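Local coordinates for protein globin (Chloroflexus aurantiacus, PDB 5D1V) that binds heme as a group II truncated hemoglobin and probably serves to bind and carry oxygen, at residues Ile19-Tyr24 against Pro43-Gln48; Glu28-Leu33 against Leu89-Ala94; Arg83-Trp88 against Ala116-Met121. All blocks are in the same frame, centred on the assembly; numbering follows the deposited sequence.

Overall arrangement
The chain enters helix 13-28, the first side of contact 1. Residues 28-33 lie in the loop after it. Helix 42-55 then packs back on helix 13-28, and contact 1 closes a loop of 18 residues. Contact 2 starts inside that loop and closes later, on helix 82-98, so it crosses contact 1. Contact 3 opens on the same helix at 83-88, just before contact 2 closes, and ends at 116-121, near the end of helix 105-119, tying it to helix 82-98. It therefore crosses contact 2 but follows contact 1 in series. Contacts 1 and 3 share the heme and its iron-bound water. Phe-23 of contact 1 meets Met-92 of contact 2 and Trp-88 of contact 3.

Contact 1 (Ile19-Tyr24 against Pro43-Gln48). With HEM (protoporphyrin IX containing Fe), chain C.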
# COMPACT_ATOMS: atom_id res chain seq x y z
N ILE A 19 -9.07 9.30 -12.91
CA ILE A 19 -7.88 8.58 -12.46
C ILE A 19 -6.64 9.41 -12.74
O ILE A 19 -5.82 9.62 -11.86
CB ILE A 19 -7.79 7.20 -13.15
CG1 ILE A 19 -8.88 6.26 -12.63
CG2 ILE A 19 -6.45 6.56 -12.88
CD1 ILE A 19 -9.01 4.96 -13.44
N VAL A 20 -6.49 9.88 -13.98
CA VAL A 20 -5.24 10.52 -14.40
C VAL A 20 -5.11 11.90 -13.76
O VAL A 20 -4.01 12.29 -13.40
CB VAL A 20 -5.15 10.60 -15.95
CG1 VAL A 20 -3.96 11.42 -16.37
CG2 VAL A 20 -5.08 9.21 -16.55
N ASP A 21 -6.23 12.61 -13.60
CA ASP A 21 -6.19 13.90 -12.90
C ASP A 21 -5.62 13.71 -11.48
O ASP A 21 -4.81 14.50 -11.01
CB ASP A 21 -7.58 14.55 -12.79
CG ASP A 21 -8.06 15.19 -14.10
OD1 ASP A 21 -7.33 15.22 -15.10
OD2 ASP A 21 -9.20 15.70 -14.09
N ILE A 22 -6.08 12.69 -10.78
CA ILE A 22 -5.71 12.50 -9.38
C ILE A 22 -4.23 12.08 -9.33
O ILE A 22 -3.45 12.55 -8.49
CB ILE A 22 -6.63 11.49 -8.72
CG1 ILE A 22 -8.03 12.10 -8.56
CG2 ILE A 22 -6.12 11.10 -7.33
CD1 ILE A 22 -9.09 11.06 -8.20
N PHE A 23 -3.86 11.20 -10.25
CA PHE A 23 -2.51 10.67 -10.31
C PHE A 23 -1.55 11.84 -10.58
O PHE A 23 -0.58 12.01 -9.86
CB PHE A 23 -2.40 9.60 -11.39
CG PHE A 23 -1.00 9.15 -11.65
CD1 PHE A 23 -0.37 8.32 -10.74
CD2 PHE A 23 -0.32 9.55 -12.78
CE1 PHE A 23 0.91 7.89 -10.96
CE2 PHE A 23 1.00 9.12 -13.00
CZ PHE A 23 1.60 8.29 -12.08
N TYR A 24 -1.84 12.65 -11.59
CA TYR A 24 -0.92 13.72 -11.96
C TYR A 24 -0.83 14.81 -10.89
O TYR A 24 0.24 15.39 -10.69
CB TYR A 24 -1.32 14.31 -13.31
CG TYR A 24 -0.43 13.77 -14.41
CD1 TYR A 24 -0.65 12.53 -14.96
CD2 TYR A 24 0.65 14.50 -14.85
CE1 TYR A 24 0.18 12.02 -15.94
CE2 TYR A 24 1.48 14.02 -15.82
CZ TYR A 24 1.25 12.76 -16.37
OH TYR A 24 2.09 12.29 -17.35
N PRO A 43 0.90 17.45 -22.39
CA PRO A 43 0.91 16.44 -23.47
C PRO A 43 1.08 15.02 -22.96
O PRO A 43 0.39 14.13 -23.42
CB PRO A 43 2.11 16.86 -24.34
CG PRO A 43 2.32 18.30 -24.04
CD PRO A 43 1.91 18.51 -22.61
N GLY A 44 2.00 14.82 -22.03
CA GLY A 44 2.25 13.52 -21.45
C GLY A 44 1.08 12.99 -20.65
O GLY A 44 0.80 11.79 -20.68
N LYS A 45 0.38 13.88 -19.95
CA LYS A 45 -0.83 13.51 -19.22
C LYS A 45 -1.88 12.93 -20.15
O LYS A 45 -2.43 11.87 -19.86
CB LYS A 45 -1.38 14.73 -18.46
CG LYS A 45 -2.59 14.46 -17.62
CD LYS A 45 -3.07 15.77 -16.96
CE LYS A 45 -4.36 15.52 -16.20
NZ LYS A 45 -5.22 16.73 -16.10
N GLU A 46 -2.11 13.59 -21.29
CA GLU A 46 -3.09 13.10 -22.25
C GLU A 46 -2.64 11.76 -22.83
O GLU A 46 -3.46 10.86 -23.00
CB GLU A 46 -3.33 14.10 -23.39
CG GLU A 46 -4.30 13.52 -24.44
CD GLU A 46 -4.76 14.50 -25.49
OE1 GLU A 46 -3.99 15.43 -25.82
OE2 GLU A 46 -5.89 14.32 -25.99
N HIS A 47 -1.33 11.63 -23.09
CA HIS A 47 -0.80 10.38 -23.65
C HIS A 47 -1.02 9.26 -22.65
O HIS A 47 -1.41 8.16 -23.04
CB HIS A 47 0.69 10.51 -24.00
CG HIS A 47 0.93 11.43 -25.16
ND1 HIS A 47 2.12 12.10 -25.34
CD2 HIS A 47 0.13 11.79 -26.18
CE1 HIS A 47 2.04 12.84 -26.43
NE2 HIS A 47 0.84 12.66 -26.96
N GLN A 48 -0.79 9.53 -21.37
CA GLN A 48 -0.97 8.47 -20.40
C GLN A 48 -2.46 8.06 -20.31
O GLN A 48 -2.77 6.87 -20.26
CB GLN A 48 -0.48 8.87 -19.03
CG GLN A 48 -0.45 7.65 -18.10
CD GLN A 48 -0.29 8.01 -16.68
OE1 GLN A 48 -1.01 8.87 -16.17
NE2 GLN A 48 0.67 7.38 -16.01
CHA HEM C . 5.33 8.55 -19.69
CHB HEM C . 2.70 4.65 -18.46
CHC HEM C . 5.78 3.78 -14.78
CHD HEM C . 7.56 8.25 -15.41
C1A HEM C . 4.39 7.55 -19.71
C2A HEM C . 3.42 7.32 -20.77
C3A HEM C . 2.70 6.23 -20.43
C4A HEM C . 3.20 5.75 -19.14
CMA HEM C . 1.53 5.53 -21.17
CAA HEM C . 3.30 8.18 -22.04
CBA HEM C . 3.98 7.38 -23.17
CGA HEM C . 4.05 8.27 -24.41
O1A HEM C . 4.82 9.26 -24.40
O2A HEM C . 3.36 7.98 -25.41
C1B HEM C . 3.32 4.06 -17.37
C2B HEM C . 2.93 2.82 -16.73
C3B HEM C . 3.81 2.60 -15.73
C4B HEM C . 4.74 3.68 -15.68
CMB HEM C . 1.73 1.95 -17.17
CAB HEM C . 3.91 1.45 -14.70
CBB HEM C . 2.86 0.65 -14.52
C1C HEM C . 6.53 4.92 -14.60
C2C HEM C . 7.50 5.16 -13.54
C3C HEM C . 7.98 6.41 -13.75
C4C HEM C . 7.32 6.99 -14.90
CMC HEM C . 7.88 4.11 -12.45
CAC HEM C . 8.98 7.18 -12.91
CBC HEM C . 9.00 6.85 -11.62
C1D HEM C . 7.17 8.70 -16.65
C2D HEM C . 7.61 9.93 -17.32
C3D HEM C . 6.99 9.99 -18.51
C4D HEM C . 6.14 8.82 -18.63
CMD HEM C . 8.62 10.93 -16.73
CAD HEM C . 7.13 11.09 -19.58
CBD HEM C . 5.98 12.07 -19.39
CGD HEM C . 6.00 13.16 -20.42
O1D HEM C . 5.30 14.18 -20.18
O2D HEM C . 6.71 13.01 -21.45
NA HEM C . 4.23 6.56 -18.75
NB HEM C . 4.42 4.56 -16.70
NC HEM C . 6.48 6.04 -15.41
ND HEM C . 6.29 8.07 -17.49
FE HEM C . 5.35 6.33 -17.05
O HOH W 1 3.87 7.50 -15.98
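Lys-45 and Asp-21 make the ionic link between these two helices. Lys-45 NZ donates a hydrogen bond to Asp-21 OD1 at 2.8 Å, in a salt bridge. It meets the oxygen from above the carboxylate plane. The lysine arm spans most of the gap: its CG is anti to the backbone N (chi1 -177°) and the chain stays extended to NZ.

The carbon part of the same arm makes the apolar contacts. Lys-45 CB sits over the centre of one face of the Tyr-24 ring, 3.9 Å from the centroid and 8° off the ring normal, in a CH-pi contact. The two side chains run past each other in opposite directions. Lys-45 CG touches Val-20 CG1 at 3.6 Å.

The Gln-48 amide lies among aromatic rings. Its OE1 lies at the edge of the Tyr-24 ring, in the ring plane, 3.4 Å from CE1. Ring and amide are nearly perpendicular. Gln-48 NE2 is 3.5 Å from CE2 of Phe-23. OE1 is buried without a hydrogen-bond partner, and both rings border it. Gln-48 NE2 lies 3.2 Å from the iron-bound water.

Gly-44 CA comes within 3.4 Å of heme propionate oxygen O1D, and the lack of a side chain makes room for it. His-47 CB lies near the other propionate. Gly-44, His-47 and Gln-48 belong to the heme pocket.

The axes of segments 19-24 and 43-48 approach to 10.3 Å, and their N-to-C directions are 136° apart. Helices 13-28 and 42-55 form a crossing pair of the globin fold on the distal, water-bound side of the heme. Helix 82-98 also packs on this part of helix 13-28, with Leu-96 against Ile-19, and His-91 and Met-92 against Phe-23. On helix 61-66, Arg-66 touches His-47.

Contact 2 (Glu28-Leu33 against Leu89-Ala94); sequences EADPRL and LEHMLA
His-91 donates from NE2 to Asp-30 OD2 at 2.7 Å, nearly straight at 163°. The oxygen lies close to the imidazole plane, with the carboxylate almost perpendicular to it. ND1 is hydrogen-bonded to Arg-26 NE, and the two bonds together hold the ring's rotation. Leu-33 CD1 packs at the ring edge, 3.9 Å from CD2.

Asp-30 OD1 takes two bonds from Arg-32: backbone N at 2.9 Å, and NE at 3.1 Å on the syn lone pair. NE and NH2 add weak bonds to OD2. Arg-32 NH2 also reaches Glu-90 OE1 at 2.9 Å (168°), above the carboxylate plane of Glu-90, in a salt bridge. Water 2 accepts from Arg-32 NH1 and donates to the same OE1. Glu-90 OE2 makes a salt bridge to Arg-83 of the second subunit.

With an alanine replacing Asp-30, His-91 NE2 would probably lose its acceptor, and Arg-32 would be less firmly held, its guanidinium left with Glu-90 and water 2.

The Asx turn at OD1 shapes the loop. The Asp-30 to His-91 bond and the Arg-32 to Glu-90 salt bridge join it to helix 82-98 of the globin fold, at the contact with the second subunit, and Leu-33 touches the heme in its pocket.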
# COMPACT_ATOMS: atom_id res chain seq x y z
N GLU A 28 2.73 15.84 -9.37
CA GLU A 28 3.25 17.19 -9.40
C GLU A 28 3.72 17.58 -8.00
O GLU A 28 4.66 18.35 -7.85
CB GLU A 28 2.19 18.18 -9.92
CG GLU A 28 2.81 19.51 -10.35
CD GLU A 28 1.98 20.26 -11.37
OE1 GLU A 28 0.81 19.87 -11.63
OE2 GLU A 28 2.49 21.25 -11.92
N ALA A 29 3.07 17.03 -6.97
CA ALA A 29 3.35 17.40 -5.58
C ALA A 29 4.40 16.51 -4.92
O ALA A 29 4.68 16.66 -3.72
CB ALA A 29 2.07 17.37 -4.77
N ASP A 30 4.98 15.58 -5.67
CA ASP A 30 5.93 14.62 -5.12
C ASP A 30 7.34 14.83 -5.65
O ASP A 30 7.63 14.46 -6.79
CB ASP A 30 5.48 13.20 -5.45
CG ASP A 30 6.32 12.14 -4.74
OD1 ASP A 30 7.36 12.48 -4.14
OD2 ASP A 30 5.93 10.95 -4.79
N PRO A 31 8.25 15.36 -4.82
CA PRO A 31 9.62 15.61 -5.30
C PRO A 31 10.38 14.36 -5.74
O PRO A 31 11.43 14.49 -6.39
CB PRO A 31 10.31 16.23 -4.08
CG PRO A 31 9.23 16.78 -3.25
CD PRO A 31 8.03 15.91 -3.47
N ARG A 32 9.90 13.18 -5.38
CA ARG A 32 10.56 11.94 -5.81
C ARG A 32 10.42 11.74 -7.30
O ARG A 32 11.24 11.06 -7.91
CB ARG A 32 9.97 10.74 -5.08
CG ARG A 32 10.14 10.79 -3.58
CD ARG A 32 9.51 9.58 -2.96
NE ARG A 32 8.05 9.65 -2.98
CZ ARG A 32 7.25 8.67 -2.60
NH1 ARG A 32 7.75 7.52 -2.19
NH2 ARG A 32 5.93 8.84 -2.64
N LEU A 33 9.37 12.32 -7.89
CA LEU A 33 9.00 12.06 -9.27
C LEU A 33 9.04 13.27 -10.17
O LEU A 33 9.38 13.13 -11.34
CB LEU A 33 7.60 11.49 -9.36
CG LEU A 33 7.46 10.10 -8.77
CD1 LEU A 33 5.99 9.68 -8.76
CD2 LEU A 33 8.31 9.08 -9.51
N LEU A 89 3.71 3.79 -7.99
CA LEU A 89 2.66 2.82 -7.62
C LEU A 89 1.81 3.38 -6.49
O LEU A 89 0.59 3.23 -6.51
CB LEU A 89 3.30 1.50 -7.23
CG LEU A 89 2.43 0.27 -7.29
CD1 LEU A 89 1.87 0.06 -8.69
CD2 LEU A 89 3.30 -0.89 -6.88
N GLU A 90 2.43 4.04 -5.52
CA GLU A 90 1.68 4.68 -4.44
C GLU A 90 0.58 5.59 -5.02
O GLU A 90 -0.60 5.53 -4.62
CB GLU A 90 2.60 5.51 -3.53
CG GLU A 90 1.85 6.29 -2.47
CD GLU A 90 2.74 7.18 -1.61
OE1 GLU A 90 3.97 6.94 -1.55
OE2 GLU A 90 2.19 8.08 -0.94
N HIS A 91 0.98 6.44 -5.96
CA HIS A 91 0.05 7.43 -6.45
C HIS A 91 -0.98 6.84 -7.39
O HIS A 91 -2.13 7.27 -7.37
CB HIS A 91 0.81 8.57 -7.11
CG HIS A 91 1.72 9.28 -6.16
ND1 HIS A 91 1.34 9.62 -4.88
CD2 HIS A 91 3.00 9.71 -6.29
CE1 HIS A 91 2.34 10.22 -4.27
NE2 HIS A 91 3.36 10.28 -5.10
N MET A 92 -0.60 5.83 -8.17
CA MET A 92 -1.58 5.26 -9.08
C MET A 92 -2.56 4.41 -8.30
O MET A 92 -3.77 4.40 -8.59
CB MET A 92 -0.96 4.41 -10.19
CG MET A 92 -2.03 3.91 -11.22
SD MET A 92 -2.87 5.26 -12.10
CE MET A 92 -1.60 5.80 -13.22
N LEU A 93 -2.09 3.68 -7.31
CA LEU A 93 -3.05 2.93 -6.52
C LEU A 93 -4.01 3.87 -5.79
O LEU A 93 -5.21 3.59 -5.70
CB LEU A 93 -2.33 2.01 -5.55
CG LEU A 93 -1.51 0.96 -6.30
CD1 LEU A 93 -0.90 -0.03 -5.30
CD2 LEU A 93 -2.30 0.21 -7.36
N ALA A 94 -3.51 4.98 -5.26
CA ALA A 94 -4.38 5.94 -4.60
C ALA A 94 -5.39 6.50 -5.58
O ALA A 94 -6.57 6.69 -5.25
CB ALA A 94 -3.57 7.06 -3.97
O HOH W 2 6.07 5.16 -2.03

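Contact 3 (Arg83-Trp88 against Ala116-Met121). With HEM (protoporphyrin IX containing Fe), chain C.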
# COMPACT_ATOMS: atom_id res chain seq x y z
N ARG A 83 12.85 3.14 -5.67
CA ARG A 83 12.24 4.32 -5.04
C ARG A 83 11.24 5.01 -5.98
O ARG A 83 10.17 5.47 -5.56
CB ARG A 83 13.31 5.32 -4.63
CG ARG A 83 14.28 4.77 -3.60
CD ARG A 83 15.40 5.76 -3.30
NE ARG A 83 15.02 6.71 -2.25
CZ ARG A 83 15.89 7.45 -1.57
NH1 ARG A 83 17.19 7.36 -1.82
NH2 ARG A 83 15.46 8.28 -0.63
N GLU A 84 11.57 5.04 -7.26
CA GLU A 84 10.70 5.65 -8.26
C GLU A 84 9.51 4.72 -8.54
O GLU A 84 8.37 5.17 -8.73
CB GLU A 84 11.49 5.92 -9.55
CG GLU A 84 12.50 7.05 -9.47
CD GLU A 84 13.76 6.69 -8.71
OE1 GLU A 84 14.20 5.52 -8.76
OE2 GLU A 84 14.34 7.58 -8.04
N ARG A 85 9.77 3.42 -8.58
CA ARG A 85 8.70 2.44 -8.74
C ARG A 85 7.66 2.62 -7.64
O ARG A 85 6.44 2.67 -7.90
CB ARG A 85 9.28 1.02 -8.70
CG ARG A 85 8.29 -0.14 -8.81
CD ARG A 85 8.90 -1.41 -8.20
NE ARG A 85 9.34 -1.20 -6.82
CZ ARG A 85 10.24 -1.93 -6.18
NH1 ARG A 85 10.83 -2.96 -6.76
NH2 ARG A 85 10.56 -1.64 -4.92
N ASP A 86 8.17 2.65 -6.41
CA ASP A 86 7.34 2.74 -5.22
C ASP A 86 6.51 4.02 -5.22
O ASP A 86 5.32 4.00 -4.91
CB ASP A 86 8.18 2.68 -3.94
CG ASP A 86 8.74 1.31 -3.64
OD1 ASP A 86 8.41 0.36 -4.36
OD2 ASP A 86 9.51 1.21 -2.65
N ALA A 87 7.12 5.13 -5.60
CA ALA A 87 6.40 6.40 -5.65
C ALA A 87 5.30 6.38 -6.71
O ALA A 87 4.17 6.76 -6.44
CB ALA A 87 7.37 7.57 -5.87
N TRP A 88 5.61 5.91 -7.92
CA TRP A 88 4.62 5.82 -8.96
C TRP A 88 3.41 4.96 -8.54
O TRP A 88 2.24 5.35 -8.67
CB TRP A 88 5.28 5.24 -10.21
CG TRP A 88 4.48 5.40 -11.43
CD1 TRP A 88 4.62 6.37 -12.38
CD2 TRP A 88 3.38 4.58 -11.86
NE1 TRP A 88 3.71 6.19 -13.38
CE2 TRP A 88 2.93 5.12 -13.09
CE3 TRP A 88 2.76 3.43 -11.35
CZ2 TRP A 88 1.87 4.55 -13.80
CZ3 TRP A 88 1.70 2.88 -12.06
CH2 TRP A 88 1.26 3.46 -13.27
N ALA A 116 3.70 -3.92 -14.26
CA ALA A 116 4.26 -2.95 -15.19
C ALA A 116 5.29 -2.02 -14.52
O ALA A 116 6.35 -1.71 -15.10
CB ALA A 116 3.16 -2.15 -15.80
N ALA A 117 4.97 -1.58 -13.31
CA ALA A 117 5.88 -0.69 -12.57
C ALA A 117 7.20 -1.39 -12.27
O ALA A 117 8.25 -0.79 -12.38
CB ALA A 117 5.24 -0.21 -11.30
N GLN A 118 7.15 -2.65 -11.86
CA GLN A 118 8.35 -3.45 -11.62
C GLN A 118 9.16 -3.58 -12.90
O GLN A 118 10.38 -3.32 -12.91
CB GLN A 118 7.98 -4.83 -11.07
CG GLN A 118 9.16 -5.77 -10.83
CD GLN A 118 10.04 -5.39 -9.63
OE1 GLN A 118 9.78 -4.42 -8.92
NE2 GLN A 118 11.07 -6.20 -9.38
N ALA A 119 8.48 -3.97 -13.97
CA ALA A 119 9.16 -4.20 -15.25
C ALA A 119 9.71 -2.91 -15.93
O ALA A 119 10.47 -3.00 -16.90
CB ALA A 119 8.20 -4.89 -16.18
N MET A 120 9.33 -1.74 -15.45
CA MET A 120 9.82 -0.49 -15.99
C MET A 120 11.19 -0.12 -15.42
O MET A 120 11.88 0.76 -15.94
CB MET A 120 8.83 0.63 -15.69
CG MET A 120 8.76 1.68 -16.74
SD MET A 120 7.99 1.04 -18.23
CE MET A 120 6.26 1.17 -17.80
N MET A 121 11.59 -0.74 -14.33
CA MET A 121 12.82 -0.34 -13.68
C MET A 121 14.00 -0.57 -14.62
O MET A 121 14.05 -1.58 -15.33
CB MET A 121 13.08 -1.10 -12.38
CG MET A 121 12.07 -0.78 -11.29
SD MET A 121 12.55 -1.30 -9.63
CE MET A 121 14.33 -1.43 -9.67
CHA HEM C . 5.33 8.55 -19.69
CHB HEM C . 2.70 4.65 -18.46
CHC HEM C . 5.78 3.78 -14.78
CHD HEM C . 7.56 8.25 -15.41
C1A HEM C . 4.39 7.55 -19.71
C2A HEM C . 3.42 7.32 -20.77
C3A HEM C . 2.70 6.23 -20.43
C4A HEM C . 3.20 5.75 -19.14
CMA HEM C . 1.53 5.53 -21.17
CAA HEM C . 3.30 8.18 -22.04
CBA HEM C . 3.98 7.38 -23.17
CGA HEM C . 4.05 8.27 -24.41
O1A HEM C . 4.82 9.26 -24.40
O2A HEM C . 3.36 7.98 -25.41
C1B HEM C . 3.32 4.06 -17.37
C2B HEM C . 2.93 2.82 -16.73
C3B HEM C . 3.81 2.60 -15.73
C4B HEM C . 4.74 3.68 -15.68
CMB HEM C . 1.73 1.95 -17.17
CAB HEM C . 3.91 1.45 -14.70
CBB HEM C . 2.86 0.65 -14.52
C1C HEM C . 6.53 4.92 -14.60
C2C HEM C . 7.50 5.16 -13.54
C3C HEM C . 7.98 6.41 -13.75
C4C HEM C . 7.32 6.99 -14.90
CMC HEM C . 7.88 4.11 -12.45
CAC HEM C . 8.98 7.18 -12.91
CBC HEM C . 9.00 6.85 -11.62
C1D HEM C . 7.17 8.70 -16.65
C2D HEM C . 7.61 9.93 -17.32
C3D HEM C . 6.99 9.99 -18.51
C4D HEM C . 6.14 8.82 -18.63
CMD HEM C . 8.62 10.93 -16.73
CAD HEM C . 7.13 11.09 -19.58
CBD HEM C . 5.98 12.07 -19.39
CGD HEM C . 6.00 13.16 -20.42
O1D HEM C . 5.30 14.18 -20.18
O2D HEM C . 6.71 13.01 -21.45
NA HEM C . 4.23 6.56 -18.75
NB HEM C . 4.42 4.56 -16.70
NC HEM C . 6.48 6.04 -15.41
ND HEM C . 6.29 8.07 -17.49
FE HEM C . 5.35 6.33 -17.05
O HOH W 1 3.87 7.50 -15.98
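The guanidinium of Arg-85 and the amide of Gln-118 lie side by side and nearly coplanar, 18° apart. Arg-85 NH1 donates to Gln-118 OE1 at 2.8 Å, on a lone pair in the carbonyl plane. Along another edge, NE and NH2 both grip OD1 of Asp-86, at 3.1 and 3.0 Å, from the same face of the carboxylate. The Arg-85 chain turns at chi3 (55°), which brings NH1 to the glutamine and NE and NH2 to the aspartate. Met-121 SD is 3.7 Å from NH1.

The indole of Trp-88 lays one face over the porphyrin, with CD1 3.3 Å from heme C1C. At its edge, in plane, NE1 donates to water 1 at 2.9 Å. That water is a ligand of the heme iron. Phe-23 meets the indole edge-to-face.

Ala-117 CB sits 4.4 Å from Trp-88 CE3 and also touches Arg-85 CG. Ala-116 and Ala-117 border the heme vinyl carbon CBB. Met-120 CE lies against the other porphyrin face, where Met-120 also meets His-75, the axial ligand.

Helices 82-98 and 105-119 thus pair beside the heme. A tryptophan stacked on the porphyrin and bonded to the iron-bound water is characteristic of the distal site of group II truncated hemoglobins.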